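Local coordinates for protein Dye-decolorizing peroxidase Tfu_3078 (Thermobifida fusca, PDB 5FW4) that is a heme b peroxidase that reacts readily with anthraquinone dyes and more modestly with standard peroxidase substrates and azo dyes, its physiological substrate being unknown, at residues R109-L114 with G182-Q187; A115-E120 with H124-G129; S122-D125 with A131-G134. All coordinates share one frame; numbering follows the deposited sequence.

Interaction 1: R109-L114 with G182-Q187; sequences RSWTEL and GDFMLQ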
ATOM      1  N   ARG A 109     -10.004  -0.859 -26.616  1.00 29.65           N
ATOM      2  CA  ARG A 109      -9.550  -2.093 -27.222  1.00 30.08           C
ATOM      3  C   ARG A 109      -8.308  -2.656 -26.528  1.00 28.57           C
ATOM      4  O   ARG A 109      -8.248  -3.848 -26.226  1.00 28.59           O
ATOM      5  CB  ARG A 109      -9.263  -1.904 -28.725  1.00 32.31           C
ATOM      6  CG  ARG A 109      -9.108  -3.241 -29.431  1.00 35.03           C
ATOM      7  CD  ARG A 109      -8.816  -3.062 -30.910  1.00 37.24           C
ATOM      8  NE  ARG A 109      -9.998  -2.717 -31.697  1.00 40.27           N
ATOM      9  CZ  ARG A 109     -10.882  -3.589 -32.196  1.00 42.43           C
ATOM     10  NH1 ARG A 109     -10.790  -4.892 -31.959  1.00 43.23           N
ATOM     11  NH2 ARG A 109     -11.896  -3.144 -32.925  1.00 44.21           N
ATOM     12  N   SER A 110      -7.302  -1.832 -26.278  1.00 28.32           N
ATOM     13  CA  SER A 110      -6.052  -2.350 -25.713  1.00 27.98           C
ATOM     14  C   SER A 110      -6.341  -2.938 -24.338  1.00 27.06           C
ATOM     15  O   SER A 110      -5.864  -4.025 -23.945  1.00 25.15           O
ATOM     16  CB  SER A 110      -5.036  -1.226 -25.532  1.00 28.69           C
ATOM     17  OG  SER A 110      -4.795  -0.534 -26.725  1.00 31.05           O
ATOM     18  N   TRP A 111      -7.133  -2.196 -23.587  1.00 25.77           N
ATOM     19  CA  TRP A 111      -7.439  -2.658 -22.235  1.00 25.40           C
ATOM     20  C   TRP A 111      -8.226  -3.945 -22.250  1.00 25.05           C
ATOM     21  O   TRP A 111      -7.910  -4.873 -21.506  1.00 26.24           O
ATOM     22  CB  TRP A 111      -8.161  -1.564 -21.423  1.00 25.08           C
ATOM     23  CG  TRP A 111      -7.283  -0.422 -20.971  1.00 24.41           C
ATOM     24  CD1 TRP A 111      -5.969  -0.479 -20.601  1.00 25.31           C
ATOM     25  CD2 TRP A 111      -7.696   0.926 -20.750  1.00 26.07           C
ATOM     26  NE1 TRP A 111      -5.525   0.764 -20.211  1.00 25.48           N
ATOM     27  CE2 TRP A 111      -6.569   1.647 -20.309  1.00 25.55           C
ATOM     28  CE3 TRP A 111      -8.920   1.600 -20.887  1.00 25.86           C
ATOM     29  CZ2 TRP A 111      -6.623   2.995 -20.028  1.00 25.57           C
ATOM     30  CZ3 TRP A 111      -8.961   2.947 -20.638  1.00 25.60           C
ATOM     31  CH2 TRP A 111      -7.833   3.628 -20.191  1.00 26.06           C
ATOM     32  N   THR A 112      -9.246  -4.020 -23.082  1.00 27.19           N
ATOM     33  CA  THR A 112     -10.056  -5.220 -23.179  1.00 28.19           C
ATOM     34  C   THR A 112      -9.188  -6.413 -23.507  1.00 28.78           C
ATOM     35  O   THR A 112      -9.285  -7.454 -22.874  1.00 28.50           O
ATOM     36  CB  THR A 112     -11.189  -5.089 -24.227  1.00 29.95           C
ATOM     37  OG1 THR A 112     -12.117  -4.058 -23.841  1.00 30.16           O
ATOM     38  CG2 THR A 112     -11.952  -6.424 -24.365  1.00 31.00           C
ATOM     39  N   GLU A 113      -8.333  -6.254 -24.505  1.00 29.26           N
ATOM     40  CA  GLU A 113      -7.514  -7.347 -24.962  1.00 31.19           C
ATOM     41  C   GLU A 113      -6.490  -7.750 -23.920  1.00 30.22           C
ATOM     42  O   GLU A 113      -6.231  -8.939 -23.737  1.00 30.09           O
ATOM     43  CB  GLU A 113      -6.862  -6.987 -26.316  1.00 32.72           C
ATOM     44  CG  GLU A 113      -7.898  -6.814 -27.409  1.00 35.31           C
ATOM     45  CD  GLU A 113      -7.314  -6.509 -28.793  1.00 38.67           C
ATOM     46  OE1 GLU A 113      -6.071  -6.497 -28.986  1.00 40.43           O
ATOM     47  OE2 GLU A 113      -8.131  -6.279 -29.703  1.00 42.67           O
ATOM     48  N   LEU A 114      -5.935  -6.774 -23.213  1.00 29.60           N
ATOM     49  CA  LEU A 114      -4.983  -7.072 -22.163  1.00 30.32           C
ATOM     50  C   LEU A 114      -5.680  -7.653 -20.920  1.00 29.32           C
ATOM     51  O   LEU A 114      -5.168  -8.600 -20.342  1.00 28.49           O
ATOM     52  CB  LEU A 114      -4.154  -5.852 -21.759  1.00 31.10           C
ATOM     53  CG  LEU A 114      -3.097  -6.160 -20.700  1.00 31.98           C
ATOM     54  CD1 LEU A 114      -2.181  -7.315 -21.134  1.00 34.10           C
ATOM     55  CD2 LEU A 114      -2.257  -4.918 -20.395  1.00 33.14           C
ATOM     56  N   GLY A 182     -13.429  11.409 -14.035  1.00 24.39           N
ATOM     57  CA  GLY A 182     -12.536  10.659 -14.923  1.00 24.65           C
ATOM     58  C   GLY A 182     -13.319  10.054 -16.085  1.00 25.58           C
ATOM     59  O   GLY A 182     -14.478   9.587 -15.935  1.00 25.04           O
ATOM     60  N   ASP A 183     -12.697  10.111 -17.260  1.00 24.20           N
ATOM     61  CA  ASP A 183     -13.242   9.555 -18.491  1.00 24.33           C
ATOM     62  C   ASP A 183     -13.263   8.036 -18.484  1.00 22.77           C
ATOM     63  O   ASP A 183     -14.108   7.420 -19.114  1.00 23.08           O
ATOM     64  CB  ASP A 183     -12.385   9.982 -19.707  1.00 25.04           C
ATOM     65  CG  ASP A 183     -12.389  11.521 -19.990  1.00 26.44           C
ATOM     66  OD1 ASP A 183     -13.297  12.268 -19.572  1.00 25.10           O
ATOM     67  OD2 ASP A 183     -11.465  11.994 -20.704  1.00 26.56           O
ATOM     68  N   PHE A 184     -12.261   7.434 -17.863  1.00 21.92           N
ATOM     69  CA  PHE A 184     -12.165   6.006 -17.760  1.00 22.43           C
ATOM     70  C   PHE A 184     -11.797   5.566 -16.360  1.00 21.82           C
ATOM     71  O   PHE A 184     -11.144   6.304 -15.588  1.00 21.70           O
ATOM     72  CB  PHE A 184     -11.055   5.464 -18.670  1.00 23.40           C
ATOM     73  CG  PHE A 184     -11.243   5.800 -20.090  1.00 24.31           C
ATOM     74  CD1 PHE A 184     -12.127   5.077 -20.877  1.00 25.88           C
ATOM     75  CD2 PHE A 184     -10.528   6.835 -20.658  1.00 26.61           C
ATOM     76  CE1 PHE A 184     -12.276   5.389 -22.227  1.00 27.12           C
ATOM     77  CE2 PHE A 184     -10.683   7.160 -21.998  1.00 25.95           C
ATOM     78  CZ  PHE A 184     -11.550   6.426 -22.779  1.00 26.72           C
ATOM     79  N   MET A 185     -12.115   4.314 -16.104  1.00 22.17           N
ATOM     80  CA  MET A 185     -11.589   3.633 -14.947  1.00 24.04           C
ATOM     81  C   MET A 185     -10.946   2.297 -15.220  1.00 22.46           C
ATOM     82  O   MET A 185     -11.473   1.470 -15.937  1.00 24.93           O
ATOM     83  CB  MET A 185     -12.680   3.375 -13.910  1.00 25.14           C
ATOM     84  CG  MET A 185     -12.106   2.611 -12.732  1.00 28.11           C
ATOM     85  SD  MET A 185     -13.266   1.737 -11.716  1.00 33.37           S
ATOM     86  CE  MET A 185     -14.086   0.616 -12.820  1.00 31.53           C
ATOM     87  N   LEU A 186      -9.855   2.068 -14.529  1.00 21.31           N
ATOM     88  CA  LEU A 186      -9.338   0.745 -14.341  1.00 21.92           C
ATOM     89  C   LEU A 186      -9.432   0.373 -12.889  1.00 21.56           C
ATOM     90  O   LEU A 186      -8.891   1.088 -12.051  1.00 22.71           O
ATOM     91  CB  LEU A 186      -7.870   0.701 -14.752  1.00 22.11           C
ATOM     92  CG  LEU A 186      -7.630   0.812 -16.253  1.00 23.45           C
ATOM     93  CD1 LEU A 186      -6.121   0.889 -16.448  1.00 22.65           C
ATOM     94  CD2 LEU A 186      -8.243  -0.374 -16.984  1.00 24.30           C
ATOM     95  N   GLN A 187     -10.091  -0.746 -12.599  1.00 21.35           N
ATOM     96  CA  GLN A 187      -9.987  -1.374 -11.291  1.00 21.20           C
ATOM     97  C   GLN A 187      -9.214  -2.670 -11.439  1.00 20.05           C
ATOM     98  O   GLN A 187      -9.641  -3.591 -12.158  1.00 20.61           O
ATOM     99  CB  GLN A 187     -11.359  -1.622 -10.625  1.00 22.06           C
ATOM    100  CG  GLN A 187     -11.245  -2.427  -9.318  1.00 22.54           C
ATOM    101  CD  GLN A 187     -12.550  -2.956  -8.770  1.00 23.91           C
ATOM    102  OE1 GLN A 187     -12.875  -2.750  -7.573  1.00 24.21           O
ATOM    103  NE2 GLN A 187     -13.299  -3.678  -9.600  1.00 23.62           N
TER

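Interaction 2: A115-E120 with H124-G129; sequences AARLHE and HDIAEG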
ATOM      1  N   ALA A 115      -6.840  -7.130 -20.528  1.00 29.04           N
ATOM      2  CA  ALA A 115      -7.602  -7.775 -19.446  1.00 28.78           C
ATOM      3  C   ALA A 115      -7.883  -9.258 -19.776  1.00 31.25           C
ATOM      4  O   ALA A 115      -7.843 -10.128 -18.878  1.00 31.99           O
ATOM      5  CB  ALA A 115      -8.905  -7.051 -19.182  1.00 27.77           C
ATOM      6  N   ALA A 116      -8.159  -9.549 -21.054  1.00 30.72           N
ATOM      7  CA  ALA A 116      -8.350 -10.937 -21.486  1.00 32.36           C
ATOM      8  C   ALA A 116      -7.124 -11.789 -21.176  1.00 31.86           C
ATOM      9  O   ALA A 116      -7.247 -12.857 -20.618  1.00 34.59           O
ATOM     10  CB  ALA A 116      -8.690 -11.021 -22.975  1.00 32.43           C
ATOM     11  N   ARG A 117      -5.946 -11.311 -21.541  1.00 31.76           N
ATOM     12  CA  ARG A 117      -4.741 -12.069 -21.342  1.00 32.98           C
ATOM     13  C   ARG A 117      -4.453 -12.236 -19.881  1.00 32.45           C
ATOM     14  O   ARG A 117      -4.104 -13.341 -19.449  1.00 29.81           O
ATOM     15  CB  ARG A 117      -3.556 -11.410 -22.026  1.00 32.82           C
ATOM     16  CG  ARG A 117      -3.732 -11.314 -23.518  1.00 34.59           C
ATOM     17  CD  ARG A 117      -2.427 -10.900 -24.152  1.00 35.07           C
ATOM     18  NE  ARG A 117      -1.447 -11.947 -23.955  1.00 35.82           N
ATOM     19  CZ  ARG A 117      -0.145 -11.817 -24.194  1.00 37.47           C
ATOM     20  NH1 ARG A 117       0.372 -10.665 -24.631  1.00 36.45           N
ATOM     21  NH2 ARG A 117       0.655 -12.853 -23.980  1.00 38.49           N
ATOM     22  N   LEU A 118      -4.660 -11.157 -19.112  1.00 33.84           N
ATOM     23  CA  LEU A 118      -4.290 -11.123 -17.696  1.00 32.73           C
ATOM     24  C   LEU A 118      -5.176 -12.007 -16.839  1.00 35.26           C
ATOM     25  O   LEU A 118      -4.827 -12.343 -15.702  1.00 34.10           O
ATOM     26  CB  LEU A 118      -4.305  -9.683 -17.149  1.00 32.03           C
ATOM     27  CG  LEU A 118      -3.173  -8.753 -17.640  1.00 31.65           C
ATOM     28  CD1 LEU A 118      -3.408  -7.327 -17.204  1.00 30.63           C
ATOM     29  CD2 LEU A 118      -1.783  -9.183 -17.170  1.00 32.46           C
ATOM     30  N   HIS A 119      -6.323 -12.383 -17.379  1.00 37.98           N
ATOM     31  CA  HIS A 119      -7.196 -13.299 -16.676  1.00 37.77           C
ATOM     32  C   HIS A 119      -6.796 -14.751 -16.872  1.00 37.88           C
ATOM     33  O   HIS A 119      -7.134 -15.580 -16.055  1.00 41.01           O
ATOM     34  CB  HIS A 119      -8.631 -13.092 -17.110  1.00 37.60           C
ATOM     35  CG  HIS A 119      -9.201 -11.785 -16.672  1.00 37.88           C
ATOM     36  ND1 HIS A 119     -10.116 -11.080 -17.427  1.00 37.28           N
ATOM     37  CD2 HIS A 119      -8.967 -11.041 -15.564  1.00 37.39           C
ATOM     38  CE1 HIS A 119     -10.435  -9.967 -16.797  1.00 38.33           C
ATOM     39  NE2 HIS A 119      -9.753  -9.921 -15.662  1.00 36.74           N
ATOM     40  N   GLU A 120      -6.085 -15.046 -17.951  1.00 37.39           N
ATOM     41  CA  GLU A 120      -5.632 -16.401 -18.223  1.00 38.34           C
ATOM     42  C   GLU A 120      -4.126 -16.545 -17.995  1.00 34.83           C
ATOM     43  O   GLU A 120      -3.634 -17.645 -17.812  1.00 34.25           O
ATOM     44  CB  GLU A 120      -5.995 -16.825 -19.650  1.00 43.31           C
ATOM     45  CG  GLU A 120      -7.394 -16.428 -20.146  1.00 48.42           C
ATOM     46  CD  GLU A 120      -8.552 -17.256 -19.565  1.00 50.42           C
ATOM     47  OE1 GLU A 120      -8.346 -18.019 -18.592  1.00 52.14           O
ATOM     48  OE2 GLU A 120      -9.680 -17.144 -20.091  1.00 52.02           O
ATOM     49  N   HIS A 124       3.939 -11.702 -15.768  1.00 32.38           N
ATOM     50  CA  HIS A 124       5.271 -12.185 -16.129  1.00 35.35           C
ATOM     51  C   HIS A 124       5.224 -13.229 -17.243  1.00 38.67           C
ATOM     52  O   HIS A 124       6.268 -13.544 -17.825  1.00 37.55           O
ATOM     53  CB  HIS A 124       6.058 -12.715 -14.919  1.00 34.84           C
ATOM     54  CG  HIS A 124       5.258 -13.560 -13.982  1.00 34.79           C
ATOM     55  ND1 HIS A 124       4.323 -13.034 -13.107  1.00 34.80           N
ATOM     56  CD2 HIS A 124       5.277 -14.896 -13.754  1.00 35.55           C
ATOM     57  CE1 HIS A 124       3.794 -14.012 -12.393  1.00 33.75           C
ATOM     58  NE2 HIS A 124       4.360 -15.150 -12.759  1.00 35.51           N
ATOM     59  N   ASP A 125       4.034 -13.748 -17.558  1.00 39.17           N
ATOM     60  CA  ASP A 125       3.848 -14.537 -18.805  1.00 42.10           C
ATOM     61  C   ASP A 125       3.714 -13.614 -20.033  1.00 42.85           C
ATOM     62  O   ASP A 125       4.093 -13.972 -21.156  1.00 42.63           O
ATOM     63  CB  ASP A 125       2.614 -15.447 -18.692  1.00 43.72           C
ATOM     64  CG  ASP A 125       2.670 -16.369 -17.484  1.00 43.38           C
ATOM     65  OD1 ASP A 125       3.766 -16.887 -17.182  1.00 44.52           O
ATOM     66  OD2 ASP A 125       1.618 -16.573 -16.827  1.00 42.61           O
ATOM     67  N   ILE A 126       3.191 -12.415 -19.812  1.00 42.06           N
ATOM     68  CA  ILE A 126       2.962 -11.440 -20.891  1.00 45.27           C
ATOM     69  C   ILE A 126       4.225 -10.706 -21.347  1.00 45.29           C
ATOM     70  O   ILE A 126       4.325 -10.253 -22.499  1.00 44.48           O
ATOM     71  CB  ILE A 126       1.876 -10.432 -20.437  1.00 47.10           C
ATOM     72  CG1 ILE A 126       0.511 -11.112 -20.551  1.00 47.37           C
ATOM     73  CG2 ILE A 126       1.901  -9.111 -21.219  1.00 48.23           C
ATOM     74  CD1 ILE A 126      -0.491 -10.586 -19.567  1.00 48.20           C
ATOM     75  N   ALA A 127       5.185 -10.578 -20.445  1.00 43.18           N
ATOM     76  CA  ALA A 127       6.372  -9.793 -20.720  1.00 43.31           C
ATOM     77  C   ALA A 127       7.511 -10.277 -19.865  1.00 41.23           C
ATOM     78  O   ALA A 127       7.304 -10.643 -18.709  1.00 41.94           O
ATOM     79  CB  ALA A 127       6.097  -8.328 -20.428  1.00 42.91           C
ATOM     80  N   GLU A 128       8.707 -10.278 -20.437  1.00 38.49           N
ATOM     81  CA  GLU A 128       9.926 -10.580 -19.699  1.00 37.53           C
ATOM     82  C   GLU A 128      10.211  -9.476 -18.693  1.00 32.39           C
ATOM     83  O   GLU A 128       9.832  -8.322 -18.889  1.00 31.22           O
ATOM     84  CB  GLU A 128      11.141 -10.692 -20.651  1.00 40.20           C
ATOM     85  CG  GLU A 128      11.293 -11.978 -21.442  1.00 43.66           C
ATOM     86  CD  GLU A 128      12.403 -11.912 -22.528  1.00 48.96           C
ATOM     87  OE1 GLU A 128      12.169 -11.355 -23.629  1.00 51.00           O
ATOM     88  OE2 GLU A 128      13.513 -12.457 -22.309  1.00 50.17           O
ATOM     89  N   GLY A 129      10.905  -9.827 -17.619  1.00 29.85           N
ATOM     90  CA  GLY A 129      11.426  -8.838 -16.694  1.00 28.15           C
ATOM     91  C   GLY A 129      10.346  -8.183 -15.824  1.00 26.73           C
ATOM     92  O   GLY A 129      10.577  -7.137 -15.286  1.00 26.15           O
TER

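Interaction 3: S122-D125 with A131-G134; sequences SPHD and ASAG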
ATOM      1  N   SER A 122      -0.403 -14.491 -16.189  1.00 28.50           N
ATOM      2  CA  SER A 122       0.124 -13.524 -15.245  1.00 28.34           C
ATOM      3  C   SER A 122       0.963 -12.487 -15.972  1.00 28.76           C
ATOM      4  O   SER A 122       1.448 -12.733 -17.112  1.00 28.67           O
ATOM      5  CB  SER A 122       0.952 -14.220 -14.143  1.00 28.67           C
ATOM      6  OG  SER A 122       0.238 -15.294 -13.563  1.00 28.59           O
ATOM      7  N   PRO A 123       1.167 -11.328 -15.335  1.00 27.70           N
ATOM      8  CA  PRO A 123       1.960 -10.299 -16.011  1.00 27.76           C
ATOM      9  C   PRO A 123       3.292 -10.805 -16.516  1.00 30.68           C
ATOM     10  O   PRO A 123       3.720 -10.373 -17.562  1.00 32.03           O
ATOM     11  CB  PRO A 123       2.173  -9.246 -14.934  1.00 27.69           C
ATOM     12  CG  PRO A 123       0.997  -9.414 -14.002  1.00 25.82           C
ATOM     13  CD  PRO A 123       0.736 -10.899 -13.977  1.00 26.52           C
ATOM     14  N   HIS A 124       3.939 -11.702 -15.768  1.00 32.38           N
ATOM     15  CA  HIS A 124       5.271 -12.185 -16.129  1.00 35.35           C
ATOM     16  C   HIS A 124       5.224 -13.229 -17.243  1.00 38.67           C
ATOM     17  O   HIS A 124       6.268 -13.544 -17.825  1.00 37.55           O
ATOM     18  CB  HIS A 124       6.058 -12.715 -14.919  1.00 34.84           C
ATOM     19  CG  HIS A 124       5.258 -13.560 -13.982  1.00 34.79           C
ATOM     20  ND1 HIS A 124       4.323 -13.034 -13.107  1.00 34.80           N
ATOM     21  CD2 HIS A 124       5.277 -14.896 -13.754  1.00 35.55           C
ATOM     22  CE1 HIS A 124       3.794 -14.012 -12.393  1.00 33.75           C
ATOM     23  NE2 HIS A 124       4.360 -15.150 -12.759  1.00 35.51           N
ATOM     24  N   ASP A 125       4.034 -13.748 -17.558  1.00 39.17           N
ATOM     25  CA  ASP A 125       3.848 -14.537 -18.805  1.00 42.10           C
ATOM     26  C   ASP A 125       3.714 -13.614 -20.033  1.00 42.85           C
ATOM     27  O   ASP A 125       4.093 -13.972 -21.156  1.00 42.63           O
ATOM     28  CB  ASP A 125       2.614 -15.447 -18.692  1.00 43.72           C
ATOM     29  CG  ASP A 125       2.670 -16.369 -17.484  1.00 43.38           C
ATOM     30  OD1 ASP A 125       3.766 -16.887 -17.182  1.00 44.52           O
ATOM     31  OD2 ASP A 125       1.618 -16.573 -16.827  1.00 42.61           O
ATOM     32  N   ALA A 131       7.795  -7.512 -12.580  1.00 26.71           N
ATOM     33  CA  ALA A 131       8.107  -7.455 -11.161  1.00 24.83           C
ATOM     34  C   ALA A 131       7.557  -8.686 -10.467  1.00 23.12           C
ATOM     35  O   ALA A 131       8.029  -9.080  -9.410  1.00 24.42           O
ATOM     36  CB  ALA A 131       7.576  -6.177 -10.570  1.00 23.24           C
ATOM     37  N   SER A 132       6.596  -9.315 -11.111  1.00 23.75           N
ATOM     38  CA  SER A 132       5.863 -10.447 -10.543  1.00 23.36           C
ATOM     39  C   SER A 132       6.399 -11.807 -10.896  1.00 22.75           C
ATOM     40  O   SER A 132       5.778 -12.841 -10.576  1.00 22.05           O
ATOM     41  CB  SER A 132       4.385 -10.331 -10.959  1.00 24.16           C
ATOM     42  OG  SER A 132       4.238 -10.317 -12.354  1.00 23.23           O
ATOM     43  N   ALA A 133       7.539 -11.862 -11.622  1.00 23.58           N
ATOM     44  CA  ALA A 133       8.061 -13.154 -11.972  1.00 23.42           C
ATOM     45  C   ALA A 133       8.260 -13.989 -10.693  1.00 22.34           C
ATOM     46  O   ALA A 133       8.790 -13.502  -9.697  1.00 20.37           O
ATOM     47  CB  ALA A 133       9.371 -13.041 -12.767  1.00 24.52           C
ATOM     48  N   GLY A 134       7.865 -15.260 -10.787  1.00 22.10           N
ATOM     49  CA  GLY A 134       8.107 -16.253  -9.773  1.00 23.11           C
ATOM     50  C   GLY A 134       6.908 -16.253  -8.807  1.00 22.92           C
ATOM     51  O   GLY A 134       6.940 -16.940  -7.800  1.00 26.17           O
TER

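Interaction 1: R109-L114 with G182-Q187
Trp111 carries this contact almost alone, its indole reaching from the helix to meet Phe184 and Leu186 of the strand. The two partners use different parts of the same flat group. Phe184 receives the rim of the six-membered ring: Trp111 CZ3 comes to 3.7 Å from Phe184 CG, and the ring planes stand at 75° with centroids 5.4 Å apart, a T-shaped (edge-to-face) pair in which Phe184 offers its face. Leu186 instead lies over one indole face. Its CD2 sits 4.0 Å from the centroid of the Trp111 five-membered ring, 9° off the normal, a CH-pi contact, while Leu186 CD1 lies 3.8 Å from Trp111 NE1. Both Trp111 (chi1 -74°) and Leu186 place CG anti to the carbonyl carbon, which brings the two methyls over the five-membered ring. The indole N-H is not left to the apolar partners, since NE1 bonds to the carbonyl of Leu203 on helix 193-205, which helps fix the rotation of the ring. With an alanine in place of Trp111, Leu186 and the face of Phe184 would probably border a gap and the Leu203 carbonyl would lose its donor. Neighbouring Asp183 and Phe184 form a classic beta bulge opposite Leu87. A helix packed through apolar side chains on a four-stranded antiparallel sheet of order 2-3-1-4 is characteristic of the ferredoxin-like fold of DyP-type peroxidases.

Interaction 2: A115-E120 with H124-G129
Ile126 is met by Arg117 and Leu118, adjacent residues near the end of helix 97-120, and each presents a different surface to it. The guanidinium of Arg117 lies with one face over Ile126, whose CG1 sits almost above the centre of the planar group, 3.8 Å from Arg117 CZ. Ile126 CG2 also approaches the group, at 4.0 Å from Arg117 NH1. A bend at chi3 (65°), with chi2 and chi4 extended, turns the flat end of Arg117 across the isoleucine, and the aliphatic base takes part too, with Arg117 CB 4.0 Å from Ile126 CD1. Leu118 stands at about a right angle to Ile126 and brings its branch point, CG, to 3.8 Å from Ile126 CD1; the still closer approach of its CD2 methyl is too short to be trusted. Ile126 is therefore held between a charged, solvent-facing chain and a buried leucine that also packs on Leu140. Helix 97-120 is followed after a short turn by the one-turn helix 123-126. Between Arg117 and Ile126 the contact is dispersive, using the guanidinium face, while NE forms a salt bridge with Glu121, so the charge is probably balanced there while the face packs on Ile126.

Interaction 3: S122-D125 with A131-G134
His124 and Ser132 join the first turn of helix 123-126 to the loop that leads on to edge strand 141-146 of the ferredoxin-like N-terminal half, folding the chain back on its own short helix. His124 ND1 and Ser132 OG share a hydrogen bond of 2.8 Å with an angle of 155°. The same hydroxyl rests against the proline ring, Ser132 OG being 3.5 Å from Pro123 CB. One face of the imidazole is covered by the loop backbone: Ala133 CA makes a CH-pi contact 3.8 Å from the centroid of the His124 ring, and Gly134 N lies over the same face, also offset toward the rim. The unusual first torsion of His124 (chi1 43°), with CG lodged between the backbone N and the carbonyl carbon, turns the ring to the loop. In the next shell, the carbonyl of Leu135 meets His124 NE2 in a weak hydrogen bond, and helix 193-205 covers Pro123 and Ser132 through Ala198. Gly134 bonds through its backbone to a neighbouring subunit. At the N-cap, the Ser122 hydroxyl bonds to Arg63 instead of capping, while Ser122 N donates to Asp125 OD2 at 3.0 Å, on its anti side, 32° out of the carboxylate plane.

Overall arrangement
The three contacts follow one piece of chain outward from the sheet. Interaction 1 ties the middle of helix 97-120 to strand 184-190 in the protein interior; interaction 2, centred about 15 Å away, uses the last turns of the same helix, and Leu114 packs against Ile126 where the two meet. Interaction 3 follows about 7 Å from the centre of interaction 2, sharing His124 and Asp125 with it, and lies about 20 Å, centre to centre, from interaction 1. Interaction 1 is buried and the other two only partly so, and interactions 2 and 3 both touch a neighbouring subunit. All lie away from the heme pocket, whose residues fall between 236 and 406.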